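PDB 2ZO4: metallo-beta-lactamase family protein from Thermus thermophilus, which is of unknown substrate but carries a two-zinc site of the metallo-beta-lactamase fold and probably acts as a metal-dependent hydrolase. Local coordinates for residues 25-30 and 159-164; 13-18 and 38-43; 265-270 and 311-316; 114-119 and 200-205. All blocks are in the same frame, centred on the assembly; numbering follows the deposited sequence.

Overall arrangement
From the N terminus, residues 13-18, at the end of strand 8-14, meet 38-43 in contact 2, closing a short loop around strands 21-29 and 32-36. Contact 1 starts inside that loop, at 25-30, and runs on to 159-164, so the two cross; it brings the two sheets of the sandwich together at one end. Contact 4 opens at 114-119, before contact 1 has closed, so these cross as well; it joins helix 110-119 to the 200-205 loop between strand 185-189 and helix 210-222. Contact 3 comes last and closes the C-terminal domain by joining 265-270 to the last strand. Contacts 3 and 4 touch, with a probable hydrogen bond from Tyr312 N to Asp119 O.

Contact 1 of 4, residues 25-30 and 159-164; sequences YLLQGA and AGKRLR
Leu27 is the first residue of 25-30 to meet 159-164. Its CB sits 3.9 Å from Ala159 CB. Beyond CB the chain carries CG anti to the carbonyl carbon (chi1 -76°), and from there CD2 meets Leu163 CD1 tip to tip at 3.9 Å, while Lys161 CD passes it more loosely. At Gln28 CB points away and the carbonyl makes the link. A water lies 2.9 Å from Gln28 O and 2.8 Å from Ala159 O, and it accepts a hydrogen bond from Lys161 NZ, whose chain bends at its last torsion to get there; NZ also bonds to Pro6 O. Gly29 brings the backbones closest. Gly29 O lies 3.3 Å from Ala159 CA, and Gly29 CA in turn faces Ala159 O at 3.5 Å, a pair of CA-H...O contacts in place of conventional strand bonds. Last comes Ala30, with CB resting 4.0 Å from Gly160 N. Ala159 and Gly160 have the backbone angles of a type I' turn, and Glu32 binds Ala159 N. The contact thus joins the hairpin turn between strands 155-158 and 161-167 of one sheet to the end of strand 21-29 in the other, which runs between strands 8-14 and 32-36.

Contact 2 of 4, residues 13-18 and 38-43; sequences VPIPYP and TALGTR
Leu40 points its two methyl branches at different partners in the loop after strand 8-14. CD1 comes to the edge of the Tyr17 ring, near its plane, 3.7 Å from Tyr17 CE2. CD2 turns to Ile15, whose side chain it crosses at about a right angle with 3.7 Å between Leu40 CD2 and Ile15 CG2, and it also touches Pro16 CD. With CG between the backbone N and the carbonyl carbon (chi1 77°), the fork at CG is carried toward residues 15-17. Pro16 is doubly engaged: its CG lies over one face of the Tyr17 ring, toward the rim, and also meets Thr42 CG2 end on at 4.1 Å. The Tyr17 hydroxyl bonds to Thr137 and Arg140, which fixes the far end of the ring that Leu40 touches. Deeper in, Val13 CG1 presses on Ala39 CB at 3.6 Å, with Val22 of the neighbouring strand beside both residues.

The polar link between the segments is a water, which donates to Pro14 O at 2.7 Å and lies 2.8 Å from Thr42 OG1. That same oxygen caps Ala45 N at the start of helix 43-55, just after an inverse gamma turn centred on Gly41. The Ile15 side chain also comes within about 4 Å of those of Asp74 and His233, both ligands of the second zinc. Loops that leave the strand ends and gather beside the metals in this way are characteristic of the metallo-beta-lactamase fold, here with Ile15 packed behind two of the zinc ligands, consistent with a second-shell place.

Contact 3 of 4, residues 265-270 and 311-316; sequences PKTAWE and PYRYFR
Lys266 and Tyr314 form a single antiparallel bridge, a hydrogen-bonded pair that lays the residues before helix 268-275 against the last strand. With the hairpin of strands 305-308 and 313-316, this is consistent with a winged-helix arrangement in the C-terminal domain. The backbone side is tight: Lys266 N donates to Tyr314 O at 2.9 Å, and Tyr314 N returns a 2.7 Å bond to Lys266 O. Tyr314 is buried against helix 286-301, its hydroxyl held by Glu297 and Arg307. A water accepting from Ala268 N and donating to Tyr312 O adds a further link.

The solvent side belongs to Arg313, exposed together with Pro265. Bent at chi3 (69°), its chain brings the guanidinium back alongside the 265-270 backbone. There Arg313 NH2 donates to Pro265 O at 2.9 Å from above the carbonyl plane, and forms a salt bridge of 3.2 Å with Glu270 OE1, the two charged planes steeply inclined. Thr267 CG2 lies 3.5 Å from Arg313 NH1. Glu270 also completes a capping box with Thr267: its N makes a weak bond back to Thr267 OG1, and its OE1 accepts from Thr267 N at 3.2 Å, on the anti side of the carboxylate but well out of its plane.

Contact 4 of 4, residues 114-119 and 200-205; sequences WRLFLD and VGLWAY
The shortest polar bond within the two segments, Asp119 N to Arg115 O at 2.8 Å, belongs to helix 110-119, from which Leu116 and Phe117 reach across to Leu202 and Trp203. Leu116 does most of the touching. With CG swung opposite its backbone N (chi1 -161°), it sends CD2 against the peptide chain of the loop, 3.8 Å from Leu202 O and 3.8 Å from Trp203 C. The same methyl also meets Leu202 CD2 at 4.1 Å. This is a branch lying on backbone, with one methyl-to-methyl touch at its side. The 200-205 loop joins strand 185-189 to helix 210-222 in the metallo-beta-lactamase fold, and it passes near the metals: the Trp203 side chain comes within about 5 Å of that of His72, a ligand of the first zinc. Phe117 meets this tryptophan more lightly. Phe117 CZ approaches the edge of the indole, close to its plane, 4.3 Å from Trp203 CZ3. Helix 286-301 of the C-terminal domain touches both segments, with Leu293 against Leu116 and Ala290 against Trp203. Near the start of that helix, the Phe289 ring meets Phe117 with the planes at about 30°. The loop backbone has its own ties: Trp203 N is hydrogen-bonded to Thr206 OG1, and Leu202 has a backbone hydrogen bond with Ala290.

Contact 1 of 4, residues 25-30 and 159-164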
loop_
_atom_site.group_PDB
_atom_site.type_symbol
_atom_site.label_atom_id
_atom_site.label_comp_id
_atom_site.label_asym_id
_atom_site.label_seq_id
_atom_site.Cartn_x
_atom_site.Cartn_y
_atom_site.Cartn_z
ATOM N N TYR A 25 -5.311 12.592 -3.143
ATOM C CA TYR A 25 -4.906 13.690 -4.016
ATOM C C TYR A 25 -5.953 13.955 -5.090
ATOM O O TYR A 25 -6.301 13.063 -5.868
ATOM C CB TYR A 25 -3.502 13.431 -4.596
ATOM C CG TYR A 25 -2.468 13.337 -3.495
ATOM C CD1 TYR A 25 -1.866 14.484 -2.982
ATOM C CD2 TYR A 25 -2.135 12.105 -2.926
ATOM C CE1 TYR A 25 -0.943 14.410 -1.945
ATOM C CE2 TYR A 25 -1.212 12.023 -1.885
ATOM C CZ TYR A 25 -0.623 13.184 -1.403
ATOM O OH TYR A 25 0.290 13.114 -0.377
ATOM N N LEU A 26 -6.461 15.185 -5.099
ATOM C CA LEU A 26 -7.503 15.617 -6.026
ATOM C C LEU A 26 -6.869 16.374 -7.193
ATOM O O LEU A 26 -6.099 17.318 -6.991
ATOM C CB LEU A 26 -8.515 16.513 -5.288
ATOM C CG LEU A 26 -9.862 16.967 -5.876
ATOM C CD1 LEU A 26 -9.729 17.889 -7.085
ATOM C CD2 LEU A 26 -10.768 15.784 -6.202
ATOM N N LEU A 27 -7.184 15.936 -8.407
ATOM C CA LEU A 27 -6.723 16.609 -9.616
ATOM C C LEU A 27 -7.913 17.216 -10.337
ATOM O O LEU A 27 -8.882 16.524 -10.628
ATOM C CB LEU A 27 -5.973 15.644 -10.543
ATOM C CG LEU A 27 -4.542 15.218 -10.194
ATOM C CD1 LEU A 27 -4.508 14.233 -9.040
ATOM C CD2 LEU A 27 -3.870 14.607 -11.409
ATOM N N GLN A 28 -7.844 18.516 -10.599
ATOM C CA GLN A 28 -8.889 19.212 -11.347
ATOM C C GLN A 28 -8.257 20.029 -12.475
ATOM O O GLN A 28 -7.241 20.687 -12.276
ATOM C CB GLN A 28 -9.700 20.116 -10.409
ATOM C CG GLN A 28 -10.908 20.802 -11.049
ATOM C CD GLN A 28 -11.641 21.719 -10.081
ATOM O OE1 GLN A 28 -11.046 22.273 -9.157
ATOM N NE2 GLN A 28 -12.939 21.880 -10.291
ATOM N N GLY A 29 -8.861 19.976 -13.655
ATOM C CA GLY A 29 -8.366 20.716 -14.810
ATOM C C GLY A 29 -8.914 20.161 -16.108
ATOM O O GLY A 29 -9.331 19.000 -16.167
ATOM N N ALA A 30 -8.914 20.999 -17.144
ATOM C CA ALA A 30 -9.422 20.641 -18.472
ATOM C C ALA A 30 -10.834 20.044 -18.425
ATOM O O ALA A 30 -11.183 19.191 -19.240
ATOM C CB ALA A 30 -8.441 19.698 -19.197
ATOM N N ALA A 159 -6.954 15.229 -16.044
ATOM C CA ALA A 159 -7.231 16.590 -15.566
ATOM C C ALA A 159 -6.165 17.607 -15.985
ATOM O O ALA A 159 -5.734 18.437 -15.186
ATOM C CB ALA A 159 -7.426 16.593 -14.042
ATOM N N GLY A 160 -5.734 17.524 -17.241
ATOM C CA GLY A 160 -4.745 18.461 -17.777
ATOM C C GLY A 160 -3.306 18.103 -17.452
ATOM O O GLY A 160 -2.374 18.731 -17.958
ATOM N N LYS A 161 -3.122 17.092 -16.607
ATOM C CA LYS A 161 -1.787 16.617 -16.256
ATOM C C LYS A 161 -1.459 15.273 -16.908
ATOM O O LYS A 161 -2.355 14.535 -17.327
ATOM C CB LYS A 161 -1.616 16.567 -14.733
ATOM C CG LYS A 161 -1.424 17.954 -14.118
ATOM C CD LYS A 161 -1.676 17.966 -12.626
ATOM C CE LYS A 161 -1.403 19.348 -12.031
ATOM N NZ LYS A 161 -2.316 20.403 -12.563
ATOM N N ARG A 162 -0.165 14.981 -17.016
ATOM C CA ARG A 162 0.298 13.721 -17.582
ATOM C C ARG A 162 1.025 12.911 -16.515
ATOM O O ARG A 162 2.051 13.339 -15.980
ATOM C CB ARG A 162 1.191 13.965 -18.798
ATOM C CG ARG A 162 1.405 12.718 -19.650
ATOM C CD ARG A 162 1.886 13.066 -21.054
ATOM N NE ARG A 162 2.424 11.882 -21.724
ATOM C CZ ARG A 162 1.805 11.193 -22.679
ATOM N NH1 ARG A 162 0.614 11.568 -23.119
ATOM N NH2 ARG A 162 2.395 10.127 -23.206
ATOM N N LEU A 163 0.471 11.742 -16.215
ATOM C CA LEU A 163 0.934 10.905 -15.114
ATOM C C LEU A 163 1.543 9.611 -15.635
ATOM O O LEU A 163 0.917 8.903 -16.422
ATOM C CB LEU A 163 -0.238 10.575 -14.182
ATOM C CG LEU A 163 -0.758 11.647 -13.219
ATOM C CD1 LEU A 163 -1.444 12.803 -13.937
ATOM C CD2 LEU A 163 -1.707 11.015 -12.224
ATOM N N ARG A 164 2.756 9.301 -15.189
ATOM C CA ARG A 164 3.403 8.047 -15.545
ATOM C C ARG A 164 3.131 7.010 -14.465
ATOM O O ARG A 164 3.395 7.253 -13.284
ATOM C CB ARG A 164 4.914 8.244 -15.719
ATOM C CG ARG A 164 5.670 6.997 -16.195
ATOM C CD ARG A 164 5.428 6.704 -17.677
ATOM N NE ARG A 164 5.958 7.773 -18.525
ATOM C CZ ARG A 164 5.782 7.863 -19.842
ATOM N NH1 ARG A 164 5.083 6.944 -20.498
ATOM N NH2 ARG A 164 6.309 8.886 -20.505
HETATM O O HOH W 1 -4.839 19.188 -12.671
#

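Contact 2 of 4, residues 13-18 and 38-43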
loop_
_atom_site.group_PDB
_atom_site.type_symbol
_atom_site.label_atom_id
_atom_site.label_comp_id
_atom_site.label_asym_id
_atom_site.label_seq_id
_atom_site.Cartn_x
_atom_site.Cartn_y
_atom_site.Cartn_z
ATOM N N VAL A 13 -7.512 12.469 5.199
ATOM C CA VAL A 13 -8.758 11.832 5.632
ATOM C C VAL A 13 -8.493 10.894 6.815
ATOM O O VAL A 13 -7.555 10.100 6.765
ATOM C CB VAL A 13 -9.435 11.062 4.453
ATOM C CG1 VAL A 13 -10.677 10.325 4.912
ATOM C CG2 VAL A 13 -9.789 12.010 3.319
ATOM N N PRO A 14 -9.308 10.993 7.891
ATOM C CA PRO A 14 -9.143 10.113 9.058
ATOM C C PRO A 14 -9.473 8.652 8.758
ATOM O O PRO A 14 -10.433 8.364 8.047
ATOM C CB PRO A 14 -10.135 10.681 10.086
ATOM C CG PRO A 14 -10.506 12.046 9.572
ATOM C CD PRO A 14 -10.414 11.948 8.087
ATOM N N ILE A 15 -8.658 7.749 9.297
ATOM C CA ILE A 15 -8.840 6.307 9.115
ATOM C C ILE A 15 -8.736 5.568 10.457
ATOM O O ILE A 15 -7.933 5.947 11.316
ATOM C CB ILE A 15 -7.848 5.705 8.070
ATOM C CG1 ILE A 15 -6.387 6.006 8.439
ATOM C CG2 ILE A 15 -8.182 6.202 6.669
ATOM C CD1 ILE A 15 -5.356 5.204 7.642
ATOM N N PRO A 16 -9.556 4.517 10.647
ATOM C CA PRO A 16 -9.592 3.810 11.929
ATOM C C PRO A 16 -8.448 2.803 12.104
ATOM O O PRO A 16 -8.663 1.709 12.635
ATOM C CB PRO A 16 -10.944 3.095 11.882
ATOM C CG PRO A 16 -11.157 2.809 10.439
ATOM C CD PRO A 16 -10.512 3.944 9.678
ATOM N N TYR A 17 -7.248 3.186 11.668
ATOM C CA TYR A 17 -6.057 2.338 11.747
ATOM C C TYR A 17 -4.890 3.120 12.360
ATOM O O TYR A 17 -4.917 4.352 12.368
ATOM C CB TYR A 17 -5.697 1.785 10.358
ATOM C CG TYR A 17 -6.835 1.017 9.728
ATOM C CD1 TYR A 17 -7.195 -0.245 10.205
ATOM C CD2 TYR A 17 -7.572 1.562 8.676
ATOM C CE1 TYR A 17 -8.253 -0.950 9.646
ATOM C CE2 TYR A 17 -8.632 0.866 8.108
ATOM C CZ TYR A 17 -8.965 -0.390 8.599
ATOM O OH TYR A 17 -10.011 -1.088 8.046
ATOM N N PRO A 18 -3.878 2.410 12.908
ATOM C CA PRO A 18 -2.736 3.062 13.577
ATOM C C PRO A 18 -2.071 4.210 12.800
ATOM O O PRO A 18 -1.479 5.093 13.420
ATOM C CB PRO A 18 -1.739 1.913 13.801
ATOM C CG PRO A 18 -2.318 0.709 13.115
ATOM C CD PRO A 18 -3.778 0.941 12.968
ATOM N N THR A 38 -9.023 6.851 -2.231
ATOM C CA THR A 38 -10.438 7.121 -1.927
ATOM C C THR A 38 -10.855 6.994 -0.461
ATOM O O THR A 38 -12.034 7.159 -0.151
ATOM C CB THR A 38 -11.382 6.179 -2.726
ATOM O OG1 THR A 38 -11.125 4.815 -2.361
ATOM C CG2 THR A 38 -11.205 6.351 -4.217
ATOM N N ALA A 39 -9.906 6.704 0.427
ATOM C CA ALA A 39 -10.216 6.344 1.817
ATOM C C ALA A 39 -11.178 5.151 1.876
ATOM O O ALA A 39 -11.072 4.228 1.066
ATOM C CB ALA A 39 -10.756 7.549 2.601
ATOM N N LEU A 40 -12.120 5.172 2.816
ATOM C CA LEU A 40 -12.989 4.012 3.054
ATOM C C LEU A 40 -14.316 4.399 3.707
ATOM O O LEU A 40 -14.512 5.551 4.105
ATOM C CB LEU A 40 -12.258 2.947 3.892
ATOM C CG LEU A 40 -12.072 3.132 5.403
ATOM C CD1 LEU A 40 -11.428 1.887 5.991
ATOM C CD2 LEU A 40 -11.254 4.377 5.749
ATOM N N GLY A 41 -15.212 3.419 3.820
ATOM C CA GLY A 41 -16.589 3.656 4.242
ATOM C C GLY A 41 -16.802 3.717 5.739
ATOM O O GLY A 41 -17.356 2.793 6.332
ATOM N N THR A 42 -16.337 4.799 6.352
ATOM C CA THR A 42 -16.743 5.150 7.709
ATOM C C THR A 42 -17.445 6.490 7.600
ATOM O O THR A 42 -17.253 7.201 6.614
ATOM C CB THR A 42 -15.551 5.270 8.697
ATOM O OG1 THR A 42 -14.751 6.416 8.376
ATOM C CG2 THR A 42 -14.685 4.017 8.679
ATOM N N ARG A 43 -18.247 6.834 8.604
ATOM C CA ARG A 43 -18.918 8.131 8.641
ATOM C C ARG A 43 -17.904 9.280 8.689
ATOM O O ARG A 43 -18.058 10.286 7.986
ATOM C CB ARG A 43 -19.888 8.205 9.827
HETATM O O HOH W 2 -12.247 6.940 9.425
#

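Contact 3 of 4, residues 265-270 and 311-316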
loop_
_atom_site.group_PDB
_atom_site.type_symbol
_atom_site.label_atom_id
_atom_site.label_comp_id
_atom_site.label_asym_id
_atom_site.label_seq_id
_atom_site.Cartn_x
_atom_site.Cartn_y
_atom_site.Cartn_z
ATOM N N PRO A 265 15.503 -21.647 17.756
ATOM C CA PRO A 265 14.330 -21.821 16.891
ATOM C C PRO A 265 13.102 -21.065 17.403
ATOM O O PRO A 265 12.707 -21.232 18.561
ATOM C CB PRO A 265 14.086 -23.334 16.928
ATOM C CG PRO A 265 15.403 -23.923 17.301
ATOM C CD PRO A 265 16.003 -22.941 18.258
ATOM N N LYS A 266 12.518 -20.233 16.539
ATOM C CA LYS A 266 11.380 -19.385 16.905
ATOM C C LYS A 266 10.344 -19.281 15.785
ATOM O O LYS A 266 10.675 -19.401 14.603
ATOM C CB LYS A 266 11.858 -17.982 17.300
ATOM C CG LYS A 266 12.632 -17.920 18.614
ATOM C CD LYS A 266 12.957 -16.492 18.994
ATOM C CE LYS A 266 13.772 -16.429 20.276
ATOM N NZ LYS A 266 14.117 -15.011 20.615
ATOM N N THR A 267 9.091 -19.051 16.170
ATOM C CA THR A 267 8.001 -18.869 15.216
ATOM C C THR A 267 7.910 -17.402 14.810
ATOM O O THR A 267 8.369 -16.524 15.542
ATOM C CB THR A 267 6.646 -19.287 15.815
ATOM O OG1 THR A 267 6.242 -18.318 16.792
ATOM C CG2 THR A 267 6.737 -20.668 16.470
ATOM N N ALA A 268 7.299 -17.138 13.657
ATOM C CA ALA A 268 7.100 -15.767 13.179
ATOM C C ALA A 268 6.269 -14.915 14.148
ATOM O O ALA A 268 6.484 -13.708 14.259
ATOM C CB ALA A 268 6.473 -15.771 11.799
ATOM N N TRP A 269 5.328 -15.540 14.851
ATOM C CA TRP A 269 4.505 -14.817 15.816
ATOM C C TRP A 269 5.320 -14.271 16.989
ATOM O O TRP A 269 5.228 -13.084 17.302
ATOM C CB TRP A 269 3.343 -15.671 16.323
ATOM C CG TRP A 269 2.610 -15.015 17.459
ATOM C CD1 TRP A 269 2.695 -15.335 18.784
ATOM C CD2 TRP A 269 1.703 -13.907 17.371
ATOM N NE1 TRP A 269 1.891 -14.502 19.527
ATOM C CE2 TRP A 269 1.273 -13.614 18.685
ATOM C CE3 TRP A 269 1.212 -13.134 16.308
ATOM C CZ2 TRP A 269 0.365 -12.589 18.967
ATOM C CZ3 TRP A 269 0.312 -12.109 16.590
ATOM C CH2 TRP A 269 -0.102 -11.849 17.913
ATOM N N GLU A 270 6.109 -15.129 17.633
ATOM C CA GLU A 270 6.917 -14.697 18.778
ATOM C C GLU A 270 8.008 -13.704 18.372
ATOM O O GLU A 270 8.318 -12.773 19.121
ATOM C CB GLU A 270 7.494 -15.894 19.551
ATOM C CG GLU A 270 8.624 -16.654 18.872
ATOM C CD GLU A 270 9.168 -17.773 19.741
ATOM O OE1 GLU A 270 8.960 -18.952 19.385
ATOM O OE2 GLU A 270 9.796 -17.471 20.787
ATOM N N PRO A 311 4.333 -27.147 12.349
ATOM C CA PRO A 311 4.388 -25.704 12.636
ATOM C C PRO A 311 5.782 -25.117 12.444
ATOM O O PRO A 311 6.756 -25.642 12.986
ATOM C CB PRO A 311 3.982 -25.623 14.115
ATOM C CG PRO A 311 3.184 -26.843 14.352
ATOM C CD PRO A 311 3.815 -27.905 13.504
ATOM N N TYR A 312 5.861 -24.029 11.680
ATOM C CA TYR A 312 7.143 -23.463 11.280
ATOM C C TYR A 312 7.886 -22.799 12.434
ATOM O O TYR A 312 7.351 -21.923 13.115
ATOM C CB TYR A 312 6.972 -22.467 10.125
ATOM C CG TYR A 312 6.325 -23.043 8.881
ATOM C CD1 TYR A 312 5.076 -22.600 8.464
ATOM C CD2 TYR A 312 6.964 -24.029 8.122
ATOM C CE1 TYR A 312 4.474 -23.112 7.325
ATOM C CE2 TYR A 312 6.367 -24.552 6.980
ATOM C CZ TYR A 312 5.122 -24.085 6.590
ATOM O OH TYR A 312 4.514 -24.585 5.469
ATOM N N ARG A 313 9.119 -23.244 12.647
ATOM C CA ARG A 313 10.042 -22.615 13.579
ATOM C C ARG A 313 11.306 -22.311 12.785
ATOM O O ARG A 313 11.895 -23.209 12.180
ATOM C CB ARG A 313 10.347 -23.535 14.777
ATOM C CG ARG A 313 9.121 -23.926 15.607
ATOM C CD ARG A 313 9.498 -24.541 16.969
ATOM N NE ARG A 313 10.089 -23.560 17.886
ATOM C CZ ARG A 313 9.400 -22.795 18.731
ATOM N NH1 ARG A 313 8.076 -22.879 18.797
ATOM N NH2 ARG A 313 10.039 -21.933 19.513
ATOM N N TYR A 314 11.692 -21.040 12.756
ATOM C CA TYR A 314 12.857 -20.593 11.994
ATOM C C TYR A 314 14.120 -20.590 12.854
ATOM O O TYR A 314 14.060 -20.342 14.057
ATOM C CB TYR A 314 12.612 -19.196 11.406
ATOM C CG TYR A 314 11.612 -19.151 10.265
ATOM C CD1 TYR A 314 12.043 -19.011 8.946
ATOM C CD2 TYR A 314 10.236 -19.240 10.504
ATOM C CE1 TYR A 314 11.136 -18.964 7.889
ATOM C CE2 TYR A 314 9.316 -19.201 9.454
ATOM C CZ TYR A 314 9.776 -19.058 8.148
ATOM O OH TYR A 314 8.883 -19.011 7.101
ATOM N N PHE A 315 15.262 -20.868 12.231
ATOM C CA PHE A 315 16.550 -20.848 12.926
ATOM C C PHE A 315 17.628 -20.200 12.064
ATOM O O PHE A 315 17.553 -20.229 10.835
ATOM C CB PHE A 315 16.974 -22.265 13.334
ATOM C CG PHE A 315 16.975 -23.248 12.196
ATOM C CD1 PHE A 315 15.863 -24.049 11.952
ATOM C CD2 PHE A 315 18.083 -23.371 11.364
ATOM C CE1 PHE A 315 15.859 -24.958 10.891
ATOM C CE2 PHE A 315 18.086 -24.276 10.303
ATOM C CZ PHE A 315 16.972 -25.067 10.065
ATOM N N ARG A 316 18.626 -19.618 12.719
ATOM C CA ARG A 316 19.760 -19.017 12.033
ATOM C C ARG A 316 20.823 -20.084 11.796
ATOM O O ARG A 316 21.225 -20.782 12.733
ATOM C CB ARG A 316 20.350 -17.888 12.885
ATOM C CG ARG A 316 21.238 -16.919 12.121
ATOM C CD ARG A 316 22.274 -16.231 13.020
ATOM N NE ARG A 316 21.730 -15.788 14.307
ATOM C CZ ARG A 316 22.247 -16.101 15.494
ATOM N NH1 ARG A 316 23.338 -16.850 15.580
ATOM N NH2 ARG A 316 21.678 -15.647 16.604
HETATM O O HOH W 3 7.018 -19.436 11.992
#

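Contact 4 of 4, residues 114-119 and 200-205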
loop_
_atom_site.group_PDB
_atom_site.type_symbol
_atom_site.label_atom_id
_atom_site.label_comp_id
_atom_site.label_asym_id
_atom_site.label_seq_id
_atom_site.Cartn_x
_atom_site.Cartn_y
_atom_site.Cartn_z
ATOM N N TRP A 114 -5.803 -17.741 7.321
ATOM C CA TRP A 114 -5.832 -18.224 8.705
ATOM C C TRP A 114 -4.739 -19.256 8.964
ATOM O O TRP A 114 -4.051 -19.192 9.986
ATOM C CB TRP A 114 -7.204 -18.808 9.082
ATOM C CG TRP A 114 -8.398 -17.930 8.774
ATOM C CD1 TRP A 114 -9.620 -18.347 8.325
ATOM C CD2 TRP A 114 -8.483 -16.499 8.888
ATOM N NE1 TRP A 114 -10.459 -17.270 8.154
ATOM C CE2 TRP A 114 -9.786 -16.124 8.488
ATOM C CE3 TRP A 114 -7.584 -15.497 9.284
ATOM C CZ2 TRP A 114 -10.215 -14.792 8.474
ATOM C CZ3 TRP A 114 -8.014 -14.168 9.270
ATOM C CH2 TRP A 114 -9.318 -13.832 8.868
ATOM N N ARG A 115 -4.587 -20.196 8.031
ATOM C CA ARG A 115 -3.555 -21.230 8.113
ATOM C C ARG A 115 -2.144 -20.636 8.178
ATOM O O ARG A 115 -1.296 -21.137 8.915
ATOM C CB ARG A 115 -3.670 -22.209 6.941
ATOM N N LEU A 116 -1.906 -19.565 7.422
ATOM C CA LEU A 116 -0.622 -18.865 7.454
ATOM C C LEU A 116 -0.301 -18.345 8.855
ATOM O O LEU A 116 0.837 -18.453 9.314
ATOM C CB LEU A 116 -0.593 -17.721 6.431
ATOM C CG LEU A 116 0.772 -17.169 5.996
ATOM C CD1 LEU A 116 1.635 -18.238 5.328
ATOM C CD2 LEU A 116 0.594 -15.975 5.070
ATOM N N PHE A 117 -1.307 -17.786 9.527
ATOM C CA PHE A 117 -1.171 -17.360 10.918
ATOM C C PHE A 117 -0.866 -18.554 11.823
ATOM O O PHE A 117 0.104 -18.536 12.582
ATOM C CB PHE A 117 -2.441 -16.643 11.403
ATOM C CG PHE A 117 -2.593 -15.239 10.883
ATOM C CD1 PHE A 117 -1.782 -14.211 11.355
ATOM C CD2 PHE A 117 -3.570 -14.938 9.942
ATOM C CE1 PHE A 117 -1.929 -12.911 10.885
ATOM C CE2 PHE A 117 -3.726 -13.640 9.459
ATOM C CZ PHE A 117 -2.904 -12.624 9.931
ATOM N N LEU A 118 -1.693 -19.592 11.708
ATOM C CA LEU A 118 -1.642 -20.768 12.582
ATOM C C LEU A 118 -0.357 -21.586 12.448
ATOM O O LEU A 118 0.220 -22.005 13.452
ATOM C CB LEU A 118 -2.854 -21.670 12.318
ATOM N N ASP A 119 0.074 -21.812 11.209
ATOM C CA ASP A 119 1.307 -22.551 10.928
ATOM C C ASP A 119 2.547 -21.825 11.430
ATOM O O ASP A 119 3.566 -22.456 11.721
ATOM C CB ASP A 119 1.443 -22.823 9.430
ATOM C CG ASP A 119 0.393 -23.787 8.912
ATOM O OD1 ASP A 119 -0.144 -24.585 9.711
ATOM O OD2 ASP A 119 0.109 -23.754 7.697
ATOM N N VAL A 200 5.745 -4.023 4.674
ATOM C CA VAL A 200 6.043 -5.000 3.640
ATOM C C VAL A 200 5.616 -6.360 4.191
ATOM O O VAL A 200 6.390 -7.055 4.855
ATOM C CB VAL A 200 7.532 -4.952 3.172
ATOM C CG1 VAL A 200 8.502 -5.211 4.328
ATOM C CG2 VAL A 200 7.762 -5.921 2.036
ATOM N N GLY A 201 4.357 -6.710 3.942
ATOM C CA GLY A 201 3.773 -7.905 4.532
ATOM C C GLY A 201 3.656 -9.074 3.580
ATOM O O GLY A 201 3.401 -8.892 2.387
ATOM N N LEU A 202 3.850 -10.276 4.116
ATOM C CA LEU A 202 3.606 -11.502 3.371
ATOM C C LEU A 202 2.234 -12.041 3.772
ATOM O O LEU A 202 2.031 -12.475 4.910
ATOM C CB LEU A 202 4.704 -12.541 3.635
ATOM C CG LEU A 202 4.843 -13.683 2.614
ATOM C CD1 LEU A 202 6.297 -14.146 2.504
ATOM C CD2 LEU A 202 3.919 -14.864 2.932
ATOM N N TRP A 203 1.295 -11.976 2.830
ATOM C CA TRP A 203 -0.062 -12.472 3.035
ATOM C C TRP A 203 -0.294 -13.689 2.140
ATOM O O TRP A 203 0.580 -14.066 1.354
ATOM C CB TRP A 203 -1.089 -11.369 2.740
ATOM C CG TRP A 203 -0.775 -10.055 3.411
ATOM C CD1 TRP A 203 -0.103 -8.997 2.864
ATOM C CD2 TRP A 203 -1.105 -9.668 4.753
ATOM N NE1 TRP A 203 0.002 -7.977 3.780
ATOM C CE2 TRP A 203 -0.606 -8.362 4.946
ATOM C CE3 TRP A 203 -1.783 -10.294 5.807
ATOM C CZ2 TRP A 203 -0.760 -7.670 6.152
ATOM C CZ3 TRP A 203 -1.931 -9.608 7.008
ATOM C CH2 TRP A 203 -1.423 -8.310 7.168
ATOM N N ALA A 204 -1.467 -14.307 2.262
ATOM C CA ALA A 204 -1.814 -15.490 1.473
ATOM C C ALA A 204 -1.843 -15.248 -0.046
ATOM O O ALA A 204 -1.631 -16.177 -0.826
ATOM C CB ALA A 204 -3.145 -16.069 1.951
ATOM N N TYR A 205 -2.088 -14.003 -0.455
ATOM C CA TYR A 205 -2.218 -13.655 -1.877
ATOM C C TYR A 205 -0.981 -12.977 -2.471
ATOM O O TYR A 205 -0.962 -12.644 -3.655
ATOM C CB TYR A 205 -3.447 -12.760 -2.101
ATOM C CG TYR A 205 -3.490 -11.510 -1.241
ATOM C CD1 TYR A 205 -2.741 -10.376 -1.575
ATOM C CD2 TYR A 205 -4.288 -11.460 -0.100
ATOM C CE1 TYR A 205 -2.780 -9.227 -0.780
ATOM C CE2 TYR A 205 -4.334 -10.318 0.701
ATOM C CZ TYR A 205 -3.581 -9.207 0.353
ATOM O OH TYR A 205 -3.631 -8.076 1.140
#